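Local coordinates for lipase, class 3 (Penicillium roqueforti FM164, PDB 6L7N), which probably hydrolyses the ester bonds of triacylglycerols and related lipids, as fungal class 3 lipases of the alpha/beta-hydrolase fold do, at residues I69-A74 against P137-A142. Sequence-based numbering, arbitrary orientation.
Sequences IAVDHA and PGYELA
Tyr139 reaches His73, Asp72 and Val71 with a single phenol ring, and its CB points toward the 69-74 segment from just before strand 140-146 begins. Its chi1 of -79° carries CG beside the backbone N, and chi2 of 22° turns the CD2-CE2 side of the ring to the end of strand 66-72. From CB the side chain gains its first neighbour at CD2, which skirts the carbonyl oxygen of Asp72. CE2 comes closer, standing 3.7 Å from Asp72 O, which approaches obliquely. The same CE2 of Tyr139 meets Val71 CG1 at 3.8 Å, and this methyl sits at the rim of the phenol near its plane. CZ of Tyr139 then passes 3.6 Å from His73 ND1, and OH ends the path 2.7 Å from ND1 of His73 in a nearly straight hydrogen bond (161°). The hydroxyl lies at the imidazole edge, in its plane, while the two rings meet obliquely. Val71 CG1 serves both rings: within its own segment the same methyl stands 3.4 Å above the plane of the His73 ring, offset toward the rim.

The neighbouring Asp72 carboxylate is engaged by the hydroxyl of Tyr18 and the backbone N of Asn75. In the central mixed sheet of the alpha/beta-hydrolase fold, strand 77-83 lies between 66-72 and 140-146, so Tyr139 and His73, just outside the two strands, tie their ends together across the intervening strand. Either partner could supply the proton of the Tyr139-His73 bond; if the phenol does, ND1 is the acceptor and any proton on a neutral imidazole would sit on NE2. The bond thus probably couples the tautomer of His73 to the orientation of the hydroxyl.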
ATOM      1  N   ILE A  69      -6.750 -10.661   5.297  1.00 11.38           N
ATOM      2  CA  ILE A  69      -7.363 -11.060   4.037  1.00  8.71           C
ATOM      3  C   ILE A  69      -8.871 -11.054   4.258  1.00  9.61           C
ATOM      4  O   ILE A  69      -9.374 -11.760   5.143  1.00 17.89           O
ATOM      5  CB  ILE A  69      -6.886 -12.445   3.576  1.00  7.41           C
ATOM      6  CG1 ILE A  69      -5.348 -12.518   3.557  1.00  7.23           C
ATOM      7  CG2 ILE A  69      -7.517 -12.818   2.235  1.00 16.61           C
ATOM      8  CD1 ILE A  69      -4.810 -13.894   3.172  1.00  6.40           C
ATOM      9  N   ALA A  70      -9.575 -10.244   3.469  1.00  7.93           N
ATOM     10  CA  ALA A  70     -11.028 -10.126   3.533  1.00 11.29           C
ATOM     11  C   ALA A  70     -11.624 -10.412   2.164  1.00 13.28           C
ATOM     12  O   ALA A  70     -10.924 -10.406   1.151  1.00 12.32           O
ATOM     13  CB  ALA A  70     -11.470  -8.736   3.994  1.00  8.05           C
ATOM     14  N   VAL A  71     -12.925 -10.676   2.130  1.00 10.74           N
ATOM     15  CA  VAL A  71     -13.631 -10.909   0.875  1.00 10.89           C
ATOM     16  C   VAL A  71     -14.745  -9.886   0.741  1.00 13.31           C
ATOM     17  O   VAL A  71     -15.526  -9.677   1.680  1.00 13.77           O
ATOM     18  CB  VAL A  71     -14.182 -12.345   0.763  1.00 16.15           C
ATOM     19  CG1 VAL A  71     -15.241 -12.381  -0.325  1.00 17.54           C
ATOM     20  CG2 VAL A  71     -13.049 -13.339   0.392  1.00 21.19           C
ATOM     21  N   ASP A  72     -14.815  -9.267  -0.434  1.00 11.99           N
ATOM     22  CA  ASP A  72     -15.746  -8.209  -0.792  1.00 16.89           C
ATOM     23  C   ASP A  72     -16.622  -8.781  -1.904  1.00 17.03           C
ATOM     24  O   ASP A  72     -16.192  -8.866  -3.061  1.00 13.55           O
ATOM     25  CB  ASP A  72     -14.958  -6.978  -1.231  1.00 14.24           C
ATOM     26  CG  ASP A  72     -15.826  -5.847  -1.711  1.00 19.07           C
ATOM     27  OD1 ASP A  72     -17.035  -6.048  -1.999  1.00 18.45           O
ATOM     28  OD2 ASP A  72     -15.270  -4.735  -1.797  1.00 12.34           O
ATOM     29  N   HIS A  73     -17.831  -9.213  -1.537  1.00 19.77           N
ATOM     30  CA  HIS A  73     -18.775  -9.759  -2.504  1.00 17.56           C
ATOM     31  C   HIS A  73     -19.433  -8.688  -3.356  1.00 21.31           C
ATOM     32  O   HIS A  73     -19.938  -8.997  -4.443  1.00 23.84           O
ATOM     33  CB  HIS A  73     -19.851 -10.569  -1.772  1.00 20.40           C
ATOM     34  CG  HIS A  73     -19.315 -11.773  -1.070  1.00 17.77           C
ATOM     35  ND1 HIS A  73     -18.792 -12.851  -1.747  1.00 19.65           N
ATOM     36  CD2 HIS A  73     -19.204 -12.065   0.247  1.00 22.34           C
ATOM     37  CE1 HIS A  73     -18.391 -13.762  -0.879  1.00 20.08           C
ATOM     38  NE2 HIS A  73     -18.625 -13.308   0.339  1.00 23.02           N
ATOM     39  N   ALA A  74     -19.462  -7.444  -2.887  1.00 16.79           N
ATOM     40  CA  ALA A  74     -20.007  -6.374  -3.712  1.00 21.59           C
ATOM     41  C   ALA A  74     -19.112  -6.100  -4.913  1.00 26.17           C
ATOM     42  O   ALA A  74     -19.604  -5.951  -6.039  1.00 27.15           O
ATOM     43  CB  ALA A  74     -20.198  -5.109  -2.875  1.00 20.72           C
ATOM     44  N   PRO A 137     -13.771 -18.090  -6.974  1.00 18.08           N
ATOM     45  CA  PRO A 137     -12.913 -18.260  -8.162  1.00 16.99           C
ATOM     46  C   PRO A 137     -12.941 -17.105  -9.156  1.00 23.26           C
ATOM     47  O   PRO A 137     -11.941 -16.891  -9.853  1.00 22.23           O
ATOM     48  CB  PRO A 137     -13.463 -19.546  -8.799  1.00 21.96           C
ATOM     49  CG  PRO A 137     -14.891 -19.607  -8.353  1.00 17.83           C
ATOM     50  CD  PRO A 137     -14.864 -19.080  -6.933  1.00 21.14           C
ATOM     51  N   GLY A 138     -14.052 -16.391  -9.286  1.00 20.42           N
ATOM     52  CA  GLY A 138     -14.129 -15.305 -10.240  1.00 16.47           C
ATOM     53  C   GLY A 138     -13.666 -13.971  -9.698  1.00 17.97           C
ATOM     54  O   GLY A 138     -13.831 -12.943 -10.367  1.00 13.46           O
ATOM     55  N   TYR A 139     -13.087 -13.955  -8.504  1.00 13.29           N
ATOM     56  CA  TYR A 139     -12.760 -12.706  -7.830  1.00 13.58           C
ATOM     57  C   TYR A 139     -11.342 -12.268  -8.172  1.00  9.83           C
ATOM     58  O   TYR A 139     -10.446 -13.091  -8.384  1.00 13.70           O
ATOM     59  CB  TYR A 139     -12.901 -12.845  -6.312  1.00 11.78           C
ATOM     60  CG  TYR A 139     -14.335 -12.779  -5.810  1.00 11.21           C
ATOM     61  CD1 TYR A 139     -15.407 -13.057  -6.657  1.00 16.10           C
ATOM     62  CD2 TYR A 139     -14.613 -12.444  -4.496  1.00 11.87           C
ATOM     63  CE1 TYR A 139     -16.713 -12.998  -6.201  1.00 15.88           C
ATOM     64  CE2 TYR A 139     -15.930 -12.382  -4.025  1.00 12.20           C
ATOM     65  CZ  TYR A 139     -16.971 -12.661  -4.888  1.00 19.05           C
ATOM     66  OH  TYR A 139     -18.276 -12.600  -4.424  1.00 17.06           O
ATOM     67  N   GLU A 140     -11.157 -10.956  -8.251  1.00 12.17           N
ATOM     68  CA  GLU A 140      -9.825 -10.397  -8.405  1.00  8.07           C
ATOM     69  C   GLU A 140      -9.123 -10.397  -7.054  1.00 11.98           C
ATOM     70  O   GLU A 140      -9.732 -10.609  -6.005  1.00 10.60           O
ATOM     71  CB  GLU A 140      -9.901  -8.982  -8.986  1.00 13.38           C
ATOM     72  CG  GLU A 140     -10.422  -7.948  -8.016  1.00 14.35           C
ATOM     73  CD  GLU A 140     -10.523  -6.551  -8.609  1.00 21.01           C
ATOM     74  OE1 GLU A 140      -9.778  -6.236  -9.558  1.00 23.19           O
ATOM     75  OE2 GLU A 140     -11.358  -5.762  -8.124  1.00 28.14           O
ATOM     76  N   LEU A 141      -7.814 -10.194  -7.076  1.00  7.46           N
ATOM     77  CA  LEU A 141      -7.048 -10.079  -5.851  1.00  5.69           C
ATOM     78  C   LEU A 141      -6.505  -8.666  -5.822  1.00  9.14           C
ATOM     79  O   LEU A 141      -5.911  -8.213  -6.802  1.00  5.95           O
ATOM     80  CB  LEU A 141      -5.905 -11.102  -5.771  1.00  8.56           C
ATOM     81  CG  LEU A 141      -4.894 -10.851  -4.634  1.00  5.78           C
ATOM     82  CD1 LEU A 141      -5.511 -11.018  -3.247  1.00 10.80           C
ATOM     83  CD2 LEU A 141      -3.636 -11.703  -4.748  1.00  9.23           C
ATOM     84  N   ALA A 142      -6.762  -7.966  -4.727  1.00  6.04           N
ATOM     85  CA  ALA A 142      -6.342  -6.586  -4.541  1.00  7.98           C
ATOM     86  C   ALA A 142      -5.472  -6.547  -3.296  1.00  8.01           C
ATOM     87  O   ALA A 142      -5.898  -6.967  -2.222  1.00  7.36           O
ATOM     88  CB  ALA A 142      -7.554  -5.656  -4.402  1.00  9.44           C
TER